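PDB 4O5H: phenylacetaldehyde dehydrogenase from Burkholderia cenocepacia, which probably oxidises phenylacetaldehyde to phenylacetate with NAD+ as coenzyme, as a member of the aldehyde dehydrogenase family. Local coordinates for residues G121-V126 with P352-G357; T92-L97 with G144-I149; A65-V70 with G245-R250. All coordinates share one frame; numbering follows the deposited sequence. Where two conformers were deposited one is given.

Interaction 1: G121-V126 with P352-G357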
ATOM      1  N   GLY A 121       5.839  -6.825  31.116  1.00 12.00           N
ATOM      2  CA  GLY A 121       6.670  -6.154  32.120  1.00 12.33           C
ATOM      3  C   GLY A 121       6.255  -4.725  32.498  1.00 12.36           C
ATOM      4  O   GLY A 121       6.691  -4.209  33.543  1.00 12.76           O
ATOM      5  N   LYS A 122       5.428  -4.089  31.670  1.00 12.05           N
ATOM      6  CA  LYS A 122       5.022  -2.726  31.906  1.00 12.16           C
ATOM      7  C   LYS A 122       4.199  -2.541  33.206  1.00 12.59           C
ATOM      8  O   LYS A 122       3.586  -3.472  33.712  1.00 12.38           O
ATOM      9  CB  LYS A 122       4.246  -2.161  30.723  1.00 11.62           C
ATOM     10  CG  LYS A 122       2.869  -2.794  30.487  1.00 11.26           C
ATOM     11  CD  LYS A 122       2.193  -2.118  29.298  1.00 10.91           C
ATOM     12  CE  LYS A 122       2.863  -2.533  28.003  1.00 10.71           C
ATOM     13  NZ  LYS A 122       2.482  -1.627  26.868  1.00 10.66           N
ATOM     14  N   PRO A 123       4.213  -1.306  33.754  1.00 13.06           N
ATOM     15  CA  PRO A 123       3.416  -1.051  34.963  1.00 13.57           C
ATOM     16  C   PRO A 123       1.938  -1.405  34.763  1.00 13.79           C
ATOM     17  O   PRO A 123       1.310  -0.974  33.783  1.00 13.54           O
ATOM     18  CB  PRO A 123       3.595   0.438  35.192  1.00 13.65           C
ATOM     19  CG  PRO A 123       4.925   0.765  34.553  1.00 13.59           C
ATOM     20  CD  PRO A 123       4.948  -0.112  33.321  1.00 13.24           C
ATOM     21  N   VAL A 124       1.401  -2.172  35.700  1.00 14.69           N
ATOM     22  CA  VAL A 124       0.036  -2.618  35.624  1.00 15.23           C
ATOM     23  C   VAL A 124      -0.955  -1.435  35.560  1.00 16.12           C
ATOM     24  O   VAL A 124      -1.980  -1.509  34.886  1.00 15.17           O
ATOM     25  CB  VAL A 124      -0.314  -3.570  36.775  1.00 15.55           C
ATOM     26  CG1 VAL A 124      -0.315  -2.856  38.132  1.00 15.97           C
ATOM     27  CG2 VAL A 124      -1.649  -4.246  36.524  1.00 15.59           C
ATOM     28  N   MET A 125      -0.640  -0.348  36.235  1.00 17.87           N
ATOM     29  CA  MET A 125      -1.546   0.805  36.215  1.00 19.37           C
ATOM     30  C   MET A 125      -1.631   1.415  34.811  1.00 17.44           C
ATOM     31  O   MET A 125      -2.667   1.946  34.431  1.00 16.11           O
ATOM     32  CB  MET A 125      -1.134   1.851  37.255  1.00 22.77           C
ATOM     33  CG  MET A 125      -1.383   1.448  38.726  1.00 27.28           C
ATOM     34  SD  MET A 125      -0.792   2.706  39.924  1.00 35.33           S
ATOM     35  CE  MET A 125      -1.456   4.213  39.145  1.00 34.50           C
ATOM     36  N   VAL A 126      -0.527   1.397  34.078  1.00 15.95           N
ATOM     37  CA  VAL A 126      -0.499   1.963  32.750  1.00 15.07           C
ATOM     38  C   VAL A 126      -1.165   1.007  31.799  1.00 14.55           C
ATOM     39  O   VAL A 126      -1.944   1.431  30.939  1.00 14.51           O
ATOM     40  CB  VAL A 126       0.942   2.278  32.288  1.00 15.23           C
ATOM     41  CG1 VAL A 126       0.950   2.839  30.896  1.00 15.08           C
ATOM     42  CG2 VAL A 126       1.623   3.300  33.223  1.00 15.83           C
ATOM     43  N   PRO A 352       2.524  -0.657  42.343  1.00 20.04           N
ATOM     44  CA  PRO A 352       1.928   0.582  41.896  1.00 20.05           C
ATOM     45  C   PRO A 352       2.920   1.733  41.953  1.00 19.82           C
ATOM     46  O   PRO A 352       2.710   2.720  41.286  1.00 20.39           O
ATOM     47  CB  PRO A 352       0.782   0.832  42.885  1.00 20.73           C
ATOM     48  CG  PRO A 352       0.715  -0.324  43.796  1.00 21.07           C
ATOM     49  CD  PRO A 352       1.758  -1.315  43.426  1.00 21.05           C
ATOM     50  N   ALA A 353       3.998   1.604  42.708  1.00 19.87           N
ATOM     51  CA  ALA A 353       5.020   2.643  42.722  1.00 20.67           C
ATOM     52  C   ALA A 353       5.909   2.654  41.475  1.00 20.01           C
ATOM     53  O   ALA A 353       6.619   3.614  41.248  1.00 19.86           O
ATOM     54  CB  ALA A 353       5.880   2.498  43.965  1.00 21.56           C
ATOM     55  N   THR A 354       5.871   1.598  40.669  1.00 18.85           N
ATOM     56  CA  THR A 354       6.844   1.452  39.602  1.00 18.24           C
ATOM     57  C   THR A 354       6.534   2.419  38.491  1.00 18.44           C
ATOM     58  O   THR A 354       5.403   2.487  38.022  1.00 20.08           O
ATOM     59  CB  THR A 354       6.872   0.029  39.050  1.00 17.32           C
ATOM     60  OG1 THR A 354       7.509  -0.836  39.982  1.00 16.63           O
ATOM     61  CG2 THR A 354       7.630  -0.019  37.721  1.00 17.48           C
ATOM     62  N   GLN A 355       7.538   3.154  38.049  1.00 17.97           N
ATOM     63  CA  GLN A 355       7.416   3.989  36.871  1.00 17.17           C
ATOM     64  C   GLN A 355       8.143   3.443  35.666  1.00 16.38           C
ATOM     65  O   GLN A 355       7.750   3.724  34.534  1.00 16.49           O
ATOM     66  CB  GLN A 355       7.952   5.381  37.186  1.00 18.16           C
ATOM     67  CG  GLN A 355       7.222   6.032  38.328  1.00 18.73           C
ATOM     68  CD  GLN A 355       7.911   7.298  38.788  1.00 20.17           C
ATOM     69  OE1 GLN A 355       8.981   7.262  39.386  1.00 19.26           O
ATOM     70  NE2 GLN A 355       7.262   8.419  38.564  1.00 20.52           N
ATOM     71  N   ILE A 356       9.214   2.697  35.894  1.00 15.87           N
ATOM     72  CA  ILE A 356       9.979   2.052  34.842  1.00 15.81           C
ATOM     73  C   ILE A 356      10.059   0.558  35.151  1.00 14.74           C
ATOM     74  O   ILE A 356      10.660   0.175  36.158  1.00 14.54           O
ATOM     75  CB  ILE A 356      11.395   2.654  34.802  1.00 17.19           C
ATOM     76  CG1 ILE A 356      11.356   4.045  34.183  1.00 18.07           C
ATOM     77  CG2 ILE A 356      12.369   1.801  34.032  1.00 17.83           C
ATOM     78  CD1 ILE A 356      11.261   4.042  32.672  1.00 18.24           C
ATOM     79  N   GLY A 357       9.430  -0.261  34.302  1.00 13.26           N
ATOM     80  CA  GLY A 357       9.553  -1.699  34.400  1.00 12.99           C
ATOM     81  C   GLY A 357      10.831  -2.214  33.753  1.00 12.58           C
ATOM     82  O   GLY A 357      11.622  -1.437  33.252  1.00 12.47           O
TER

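Interaction 2: T92-L97 with G144-I149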
ATOM      1  N   THR A  92     -25.042  -4.550  10.704  1.00 10.12           N
ATOM      2  CA  THR A  92     -25.507  -4.429  12.076  1.00 10.64           C
ATOM      3  C   THR A  92     -25.134  -5.613  12.966  1.00 11.21           C
ATOM      4  O   THR A  92     -25.011  -5.447  14.180  1.00 11.79           O
ATOM      5  CB  THR A  92     -27.020  -4.182  12.116  1.00 10.80           C
ATOM      6  OG1 THR A  92     -27.708  -5.090  11.240  1.00 11.05           O
ATOM      7  CG2 THR A  92     -27.332  -2.782  11.626  1.00 10.66           C
ATOM      8  N   ASP A  93     -24.963  -6.795  12.395  1.00 11.71           N
ATOM      9  CA  ASP A  93     -24.478  -7.952  13.169  1.00 11.96           C
ATOM     10  C   ASP A  93     -23.015  -7.734  13.577  1.00 11.80           C
ATOM     11  O   ASP A  93     -22.631  -7.969  14.715  1.00 11.33           O
ATOM     12  CB  ASP A  93     -24.598  -9.276  12.373  1.00 12.51           C
ATOM     13  CG  ASP A  93     -26.022  -9.667  12.036  1.00 13.05           C
ATOM     14  OD1 ASP A  93     -26.966  -9.362  12.805  1.00 14.32           O
ATOM     15  OD2 ASP A  93     -26.219 -10.264  10.968  1.00 13.08           O
ATOM     16  N   ARG A  94     -22.189  -7.294  12.634  1.00 11.49           N
ATOM     17  CA  ARG A  94     -20.792  -7.066  12.925  0.50 11.27           C
ATOM     18  C   ARG A  94     -20.649  -5.967  14.001  1.00 11.56           C
ATOM     19  O   ARG A  94     -19.870  -6.088  14.935  1.00 10.97           O
ATOM     20  CB  ARG A  94     -20.013  -6.676  11.650  0.50 10.93           C
ATOM     21  CG  ARG A  94     -20.169  -7.662  10.487  0.50 10.84           C
ATOM     22  CD  ARG A  94     -19.069  -7.565   9.426  0.50 10.71           C
ATOM     23  NE  ARG A  94     -18.882  -6.230   8.871  0.50 10.46           N
ATOM     24  CZ  ARG A  94     -19.492  -5.758   7.770  0.50 10.55           C
ATOM     25  NH1 ARG A  94     -20.352  -6.538   7.095  0.50 10.65           N
ATOM     26  NH2 ARG A  94     -19.250  -4.491   7.337  0.50 10.12           N
ATOM     27  N   GLU A  95     -21.440  -4.918  13.859  1.00 11.32           N
ATOM     28  CA  GLU A  95     -21.464  -3.807  14.803  1.00 11.33           C
ATOM     29  C   GLU A  95     -21.792  -4.325  16.200  1.00 11.71           C
ATOM     30  O   GLU A  95     -21.060  -4.038  17.163  1.00 11.39           O
ATOM     31  CB  GLU A  95     -22.507  -2.781  14.322  1.00 11.55           C
ATOM     32  CG  GLU A  95     -22.723  -1.579  15.217  1.00 12.05           C
ATOM     33  CD  GLU A  95     -23.838  -0.707  14.636  1.00 12.50           C
ATOM     34  OE1 GLU A  95     -25.008  -1.142  14.641  1.00 12.56           O
ATOM     35  OE2 GLU A  95     -23.503   0.418  14.160  1.00 12.73           O
ATOM     36  N   ARG A  96     -22.859  -5.114  16.293  1.00 11.97           N
ATOM     37  CA  ARG A  96     -23.353  -5.591  17.580  1.00 12.54           C
ATOM     38  C   ARG A  96     -22.287  -6.420  18.284  1.00 12.23           C
ATOM     39  O   ARG A  96     -21.993  -6.212  19.477  1.00 12.24           O
ATOM     40  CB  ARG A  96     -24.623  -6.412  17.410  1.00 13.65           C
ATOM     41  CG  ARG A  96     -25.184  -6.909  18.747  1.00 14.76           C
ATOM     42  CD  ARG A  96     -26.434  -7.705  18.636  1.00 15.83           C
ATOM     43  NE  ARG A  96     -27.553  -6.955  18.047  1.00 17.24           N
ATOM     44  CZ  ARG A  96     -28.447  -6.169  18.684  1.00 17.76           C
ATOM     45  NH1 ARG A  96     -28.348  -5.862  19.965  1.00 17.85           N
ATOM     46  NH2 ARG A  96     -29.437  -5.634  17.984  1.00 18.18           N
ATOM     47  N   LEU A  97     -21.702  -7.350  17.546  1.00 11.75           N
ATOM     48  CA  LEU A  97     -20.719  -8.272  18.128  1.00 11.87           C
ATOM     49  C   LEU A  97     -19.464  -7.511  18.624  1.00 11.03           C
ATOM     50  O   LEU A  97     -18.920  -7.816  19.675  1.00 10.82           O
ATOM     51  CB  LEU A  97     -20.316  -9.361  17.145  1.00 11.96           C
ATOM     52  CG  LEU A  97     -21.439 -10.338  16.759  1.00 12.56           C
ATOM     53  CD1 LEU A  97     -20.986 -11.194  15.596  1.00 12.56           C
ATOM     54  CD2 LEU A  97     -21.804 -11.220  17.919  1.00 13.43           C
ATOM     55  N   GLY A 144     -18.535   1.120  15.148  1.00  9.13           N
ATOM     56  CA  GLY A 144     -19.372   2.145  14.544  1.00  9.26           C
ATOM     57  C   GLY A 144     -19.098   2.331  13.056  1.00  9.14           C
ATOM     58  O   GLY A 144     -19.982   2.820  12.352  1.00  9.02           O
ATOM     59  N   TRP A 145     -17.887   1.981  12.567  1.00  8.87           N
ATOM     60  CA  TRP A 145     -17.636   2.018  11.134  1.00  8.89           C
ATOM     61  C   TRP A 145     -18.315   0.886  10.380  1.00  8.98           C
ATOM     62  O   TRP A 145     -18.555   1.037   9.174  1.00  9.14           O
ATOM     63  CB  TRP A 145     -16.130   2.010  10.766  1.00  8.94           C
ATOM     64  CG  TRP A 145     -15.510   3.377  10.865  1.00  9.15           C
ATOM     65  CD1 TRP A 145     -14.545   3.752  11.683  1.00  9.30           C
ATOM     66  CD2 TRP A 145     -15.876   4.546  10.112  1.00  9.40           C
ATOM     67  NE1 TRP A 145     -14.229   5.089  11.503  1.00  9.44           N
ATOM     68  CE2 TRP A 145     -15.031   5.593  10.527  1.00  9.58           C
ATOM     69  CE3 TRP A 145     -16.779   4.780   9.094  1.00  9.50           C
ATOM     70  CZ2 TRP A 145     -15.134   6.877  10.027  1.00  9.70           C
ATOM     71  CZ3 TRP A 145     -16.912   6.039   8.613  1.00  9.70           C
ATOM     72  CH2 TRP A 145     -16.073   7.077   9.054  1.00  9.88           C
ATOM     73  N   ALA A 146     -18.686  -0.196  11.062  1.00  9.11           N
ATOM     74  CA  ALA A 146     -19.230  -1.328  10.369  1.00  9.27           C
ATOM     75  C   ALA A 146     -20.485  -0.976   9.568  1.00  9.55           C
ATOM     76  O   ALA A 146     -20.707  -1.567   8.486  1.00  9.22           O
ATOM     77  CB  ALA A 146     -19.503  -2.459  11.334  1.00  9.58           C
ATOM     78  N   THR A 147     -21.276  -0.008  10.048  1.00  9.49           N
ATOM     79  CA  THR A 147     -22.498   0.370   9.371  1.00  9.72           C
ATOM     80  C   THR A 147     -22.349   1.596   8.467  1.00  9.92           C
ATOM     81  O   THR A 147     -23.334   2.006   7.875  1.00 10.04           O
ATOM     82  CB  THR A 147     -23.636   0.647  10.381  1.00  9.81           C
ATOM     83  OG1 THR A 147     -23.135   1.438  11.449  1.00  9.52           O
ATOM     84  CG2 THR A 147     -24.147  -0.708  10.961  1.00  9.96           C
ATOM     85  N   LYS A 148     -21.129   2.132   8.333  1.00 10.01           N
ATOM     86  CA  LYS A 148     -20.908   3.422   7.704  1.00 10.13           C
ATOM     87  C   LYS A 148     -19.828   3.384   6.624  1.00 10.77           C
ATOM     88  O   LYS A 148     -19.241   4.421   6.278  1.00 11.26           O
ATOM     89  CB  LYS A 148     -20.554   4.414   8.780  1.00  9.95           C
ATOM     90  CG  LYS A 148     -21.678   4.620   9.790  1.00  9.79           C
ATOM     91  CD  LYS A 148     -21.232   5.392  10.984  1.00  9.81           C
ATOM     92  CE  LYS A 148     -22.300   5.406  12.088  1.00  9.94           C
ATOM     93  NZ  LYS A 148     -22.496   4.048  12.681  1.00  9.79           N
ATOM     94  N   ILE A 149     -19.566   2.211   6.076  1.00 11.27           N
ATOM     95  CA  ILE A 149     -18.593   2.106   4.984  1.00 12.03           C
ATOM     96  C   ILE A 149     -19.356   2.423   3.694  1.00 12.06           C
ATOM     97  O   ILE A 149     -20.326   1.743   3.398  1.00 12.40           O
ATOM     98  CB  ILE A 149     -17.984   0.725   4.949  1.00 12.46           C
ATOM     99  CG1 ILE A 149     -17.118   0.545   6.195  1.00 12.66           C
ATOM    100  CG2 ILE A 149     -17.084   0.540   3.721  1.00 13.24           C
ATOM    101  CD1 ILE A 149     -16.971  -0.884   6.610  1.00 13.33           C
TER
HETATM  102  O   HOH W   1     -22.730   2.710  15.361  1.00  7.61           O

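Interaction 3: A65-V70 with G245-R250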
ATOM      1  N   ALA A  65       3.908 -23.076  17.282  1.00 16.64           N
ATOM      2  CA  ALA A  65       3.322 -23.462  15.988  1.00 16.94           C
ATOM      3  C   ALA A  65       4.369 -23.535  14.911  1.00 17.72           C
ATOM      4  O   ALA A  65       5.305 -22.771  14.924  1.00 17.75           O
ATOM      5  CB  ALA A  65       2.275 -22.464  15.565  1.00 15.90           C
ATOM      6  N   ASP A  66       4.221 -24.491  14.008  1.00 19.05           N
ATOM      7  CA  ASP A  66       5.016 -24.498  12.778  1.00 20.62           C
ATOM      8  C   ASP A  66       4.097 -24.182  11.592  1.00 19.58           C
ATOM      9  O   ASP A  66       2.924 -23.794  11.774  1.00 16.97           O
ATOM     10  CB  ASP A  66       5.880 -25.784  12.643  1.00 22.98           C
ATOM     11  CG  ASP A  66       5.065 -27.057  12.342  1.00 25.54           C
ATOM     12  OD1 ASP A  66       3.882 -27.007  12.001  1.00 26.00           O
ATOM     13  OD2 ASP A  66       5.616 -28.164  12.456  1.00 28.92           O
ATOM     14  N   GLU A  67       4.634 -24.344  10.399  1.00 20.55           N
ATOM     15  CA  GLU A  67       3.938 -24.062   9.173  1.00 21.88           C
ATOM     16  C   GLU A  67       2.615 -24.841   9.042  1.00 20.84           C
ATOM     17  O   GLU A  67       1.614 -24.303   8.523  1.00 19.47           O
ATOM     18  CB  GLU A  67       4.886 -24.372   7.988  1.00 25.49           C
ATOM     19  CG  GLU A  67       4.371 -23.846   6.672  1.00 29.20           C
ATOM     20  CD  GLU A  67       5.463 -23.766   5.582  1.00 33.11           C
ATOM     21  OE1 GLU A  67       6.237 -24.747   5.460  1.00 37.35           O
ATOM     22  OE2 GLU A  67       5.524 -22.731   4.834  1.00 34.98           O
ATOM     23  N   ARG A  68       2.576 -26.071   9.542  1.00 20.47           N
ATOM     24  CA  ARG A  68       1.358 -26.902   9.464  1.00 21.47           C
ATOM     25  C   ARG A  68       0.229 -26.237  10.226  1.00 18.81           C
ATOM     26  O   ARG A  68      -0.894 -26.159   9.753  1.00 17.76           O
ATOM     27  CB  ARG A  68       1.562 -28.293  10.098  1.00 23.80           C
ATOM     28  CG  ARG A  68       2.586 -29.175   9.432  1.00 27.34           C
ATOM     29  CD  ARG A  68       2.842 -30.450  10.259  1.00 30.78           C
ATOM     30  NE  ARG A  68       3.687 -30.194  11.422  1.00 32.01           N
ATOM     31  CZ  ARG A  68       4.084 -31.119  12.290  1.00 35.37           C
ATOM     32  NH1 ARG A  68       3.699 -32.391  12.170  1.00 37.87           N
ATOM     33  NH2 ARG A  68       4.874 -30.778  13.299  1.00 36.97           N
ATOM     34  N   ASP A  69       0.535 -25.761  11.425  1.00 17.00           N
ATOM     35  CA  ASP A  69      -0.490 -25.140  12.260  1.00 15.73           C
ATOM     36  C   ASP A  69      -0.970 -23.825  11.628  1.00 14.25           C
ATOM     37  O   ASP A  69      -2.166 -23.503  11.636  1.00 13.74           O
ATOM     38  CB  ASP A  69       0.026 -24.908  13.695  1.00 15.29           C
ATOM     39  CG  ASP A  69       0.649 -26.164  14.293  1.00 16.59           C
ATOM     40  OD1 ASP A  69      -0.069 -27.190  14.449  1.00 17.08           O
ATOM     41  OD2 ASP A  69       1.857 -26.147  14.567  1.00 16.54           O
ATOM     42  N   VAL A  70      -0.043 -23.066  11.102  1.00 13.98           N
ATOM     43  CA  VAL A  70      -0.389 -21.778  10.459  1.00 13.51           C
ATOM     44  C   VAL A  70      -1.277 -22.035   9.246  1.00 13.63           C
ATOM     45  O   VAL A  70      -2.277 -21.360   9.076  1.00 12.82           O
ATOM     46  CB  VAL A  70       0.844 -20.986  10.049  1.00 13.73           C
ATOM     47  CG1 VAL A  70       0.457 -19.763   9.218  1.00 13.60           C
ATOM     48  CG2 VAL A  70       1.617 -20.542  11.272  1.00 13.59           C
ATOM     49  N   GLY A 245       5.535 -16.851  12.020  1.00 12.86           N
ATOM     50  CA  GLY A 245       5.352 -15.555  11.355  1.00 12.70           C
ATOM     51  C   GLY A 245       5.656 -15.611   9.867  1.00 13.14           C
ATOM     52  O   GLY A 245       4.885 -15.115   9.026  1.00 12.91           O
ATOM     53  N   ALA A 246       6.788 -16.220   9.548  1.00 13.24           N
ATOM     54  CA  ALA A 246       7.218 -16.279   8.183  1.00 13.43           C
ATOM     55  C   ALA A 246       6.234 -17.088   7.379  1.00 13.45           C
ATOM     56  O   ALA A 246       5.885 -16.716   6.256  1.00 13.27           O
ATOM     57  CB  ALA A 246       8.611 -16.906   8.115  1.00 13.97           C
ATOM     58  N   ALA A 247       5.774 -18.196   7.949  1.00 13.33           N
ATOM     59  CA  ALA A 247       4.834 -19.044   7.247  1.00 13.29           C
ATOM     60  C   ALA A 247       3.515 -18.319   6.940  1.00 13.02           C
ATOM     61  O   ALA A 247       2.931 -18.494   5.863  1.00 13.18           O
ATOM     62  CB  ALA A 247       4.548 -20.286   8.054  1.00 13.58           C
ATOM     63  N   LEU A 248       3.068 -17.491   7.866  1.00 12.37           N
ATOM     64  CA  LEU A 248       1.867 -16.722   7.635  1.00 12.40           C
ATOM     65  C   LEU A 248       2.067 -15.750   6.461  1.00 12.48           C
ATOM     66  O   LEU A 248       1.251 -15.688   5.544  1.00 11.94           O
ATOM     67  CB  LEU A 248       1.488 -15.965   8.909  1.00 12.05           C
ATOM     68  CG  LEU A 248       0.225 -15.106   8.822  1.00 11.84           C
ATOM     69  CD1 LEU A 248      -0.962 -15.934   8.306  1.00 11.81           C
ATOM     70  CD2 LEU A 248      -0.057 -14.504  10.196  1.00 11.72           C
ATOM     71  N   SER A 249       3.199 -15.047   6.469  1.00 13.32           N
ATOM     72  CA  SER A 249       3.501 -14.073   5.410  1.00 14.07           C
ATOM     73  C   SER A 249       3.563 -14.653   4.006  1.00 15.03           C
ATOM     74  O   SER A 249       3.192 -13.965   3.036  1.00 15.27           O
ATOM     75  CB  SER A 249       4.800 -13.291   5.707  1.00 14.31           C
ATOM     76  OG  SER A 249       5.962 -14.103   5.537  1.00 14.45           O
ATOM     77  N   ARG A 250       3.988 -15.917   3.876  1.00 16.15           N
ATOM     78  CA  ARG A 250       4.153 -16.562   2.576  1.00 16.52           C
ATOM     79  C   ARG A 250       2.902 -17.285   2.078  1.00 15.43           C
ATOM     80  O   ARG A 250       2.891 -17.809   0.963  1.00 14.37           O
ATOM     81  CB  ARG A 250       5.236 -17.652   2.652  1.00 19.19           C
ATOM     82  CG  ARG A 250       6.618 -17.248   3.039  1.00 22.35           C
ATOM     83  CD  ARG A 250       7.590 -18.428   2.779  1.00 24.86           C
ATOM     84  NE  ARG A 250       7.217 -19.636   3.556  1.00 27.06           N
ATOM     85  CZ  ARG A 250       7.680 -19.930   4.778  1.00 29.29           C
ATOM     86  NH1 ARG A 250       8.541 -19.119   5.375  1.00 31.49           N
ATOM     87  NH2 ARG A 250       7.283 -21.024   5.412  1.00 29.21           N
TER
HETATM   88  O   HOH W   2       2.948 -21.539   4.450  1.00 35.50           O

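Interaction 1: G121-V126 with P352-G357
P123 and M125 meet T354, Q355 and P352 in the aldehyde dehydrogenase fold, probably where the coenzyme-binding domain meets the catalytic domain. P123 is the N-cap residue of helix 124-145. The facing segment lies in the loop between helices 330-343 and 362-378. The P123 ring is turned toward this loop and rests on its backbone. P123 CG is 3.9 Å from T354 O and 4.1 Å from Q355 O, so an apolar carbon packs against two carbonyl groups. The T354 side chain comes in beside the ring. Its chi1 of -74° gives the CG2 methyl to P123, with P123 CG and T354 CG2 4.2 Å apart. With the same torsion, T354 OG1 is hydrogen-bonded to P348 O.

M125 reaches P352 at the outer side of the contact. The M125 side chain crosses that of P352 at about a right angle. This is van der Waals packing, and both side chains are exposed to solvent. Just before 352-357, the backbone of G349 is hydrogen-bonded to that of V124.

At the buried end, G121 leaves helix 109-120 with positive phi (107°). It lies about 7 Å from the sodium ion bound by V51, D119 and D212, and is not one of its ligands. G121 O lies 3.9 Å from G357 CA, and G357, having no side chain, lets the two backbones meet directly here. At the exposed end, M125 SD touches both P352 CB and P352 O at 3.8 Å.

Interaction 2: T92-L97 with G144-I149
E95 and T147 are brought together by two torsions. E95 carries CG anti to its N (chi1 177°) and then runs extended, which sends the carboxylate across from helix 91-107. T147 has chi1 at 45°, which places OG1 between its N and carbonyl carbon, facing E95. The hydroxyl donates to E95 OE2 over 2.9 Å from T147 OG1. It comes from above the carboxylate plane, 44° out of it.

The T147 side belongs to a type I turn, W145 to K148. K148 bends at its last torsion and folds back over this turn. Its NZ donates to G144 O at 2.8 Å and to T147 OG1 at 3.0 Å. Next to the polar group, A146 CB packs 4.0 Å from E95 N, and T92 CG2 meets T147 CG2 at 3.9 Å. R94 CB lies near A146 CB, and in the conformer given R94 NH2 is hydrogen-bonded to A200 O.

K148 NZ stays 4.0 Å from E95 OE2, too far for a salt bridge. A water donates to E95 OE2 at 2.7 Å and accepts from K148 NZ. The lysine charge therefore probably steadies the carboxylate through the T147 hydroxyl and the water.

Interaction 3: A65-V70 with G245-R250
E67 and V70, in the first turn of helix 67-82, face A247 and L248 near the end of helix 241-250. The backbones come close, with E67 CA and A247 CA 5.4 Å apart. The small A247 side chain permits this approach. V70 points at the second helix. V70 CG1 is anti to the backbone N (chi1 172°) and lies 3.7 Å from L248 CA. The L248 side chain runs past, and its CB also touches V70 CG1. E67 lies alongside A247, with E67 CG 3.8 Å from A247 CB.

Helix 241-250 follows strand 234-236, which belongs to the mixed sheet of the Rossmann-type coenzyme-binding domain. V70 also touches residues of a possible glycine-rich pattern (G239, G241, A244), consistent with that fold. D66 and D69 form a capping box at the start of helix 67-82. D66 OD1 accepts from R68 N, and D69 OD2 accepts from D66 N. The R68 guanidinium grips the D66 carboxylate side-on through NE and NH2.

At the outer edge, E67 and R250 form a salt bridge. The modelled distance from R250 NH2 to E67 OE2 is 2.5 Å, so its exact length is doubtful. The acceptor lies in the guanidinium plane, but NH2 stands above the carboxylate plane. The two planes are 90° apart. One face of the R250 guanidinium lies over A246 O and A247 CA of its own helix.

In the fold
From the N terminus, the chain first passes 65-70, which opens the loop closed by 245-250 in interaction 3. Interaction 2 is nested inside it. There 92-97 meets 144-149 after a stretch that is almost all helix. Between those two segments the chain passes 121-126, the start of interaction 1. Its partner, 352-357, comes only after both other loops have closed, so interaction 1 crosses each of them. Interactions 1 and 2 share helix 124-145 and lie near its two ends, their centres 35 Å apart. Interaction 3 joins helices 67-82 and 241-250. Interaction 1 ties the start of helix 124-145 to the loop before helix 362-378. None of the three touches another.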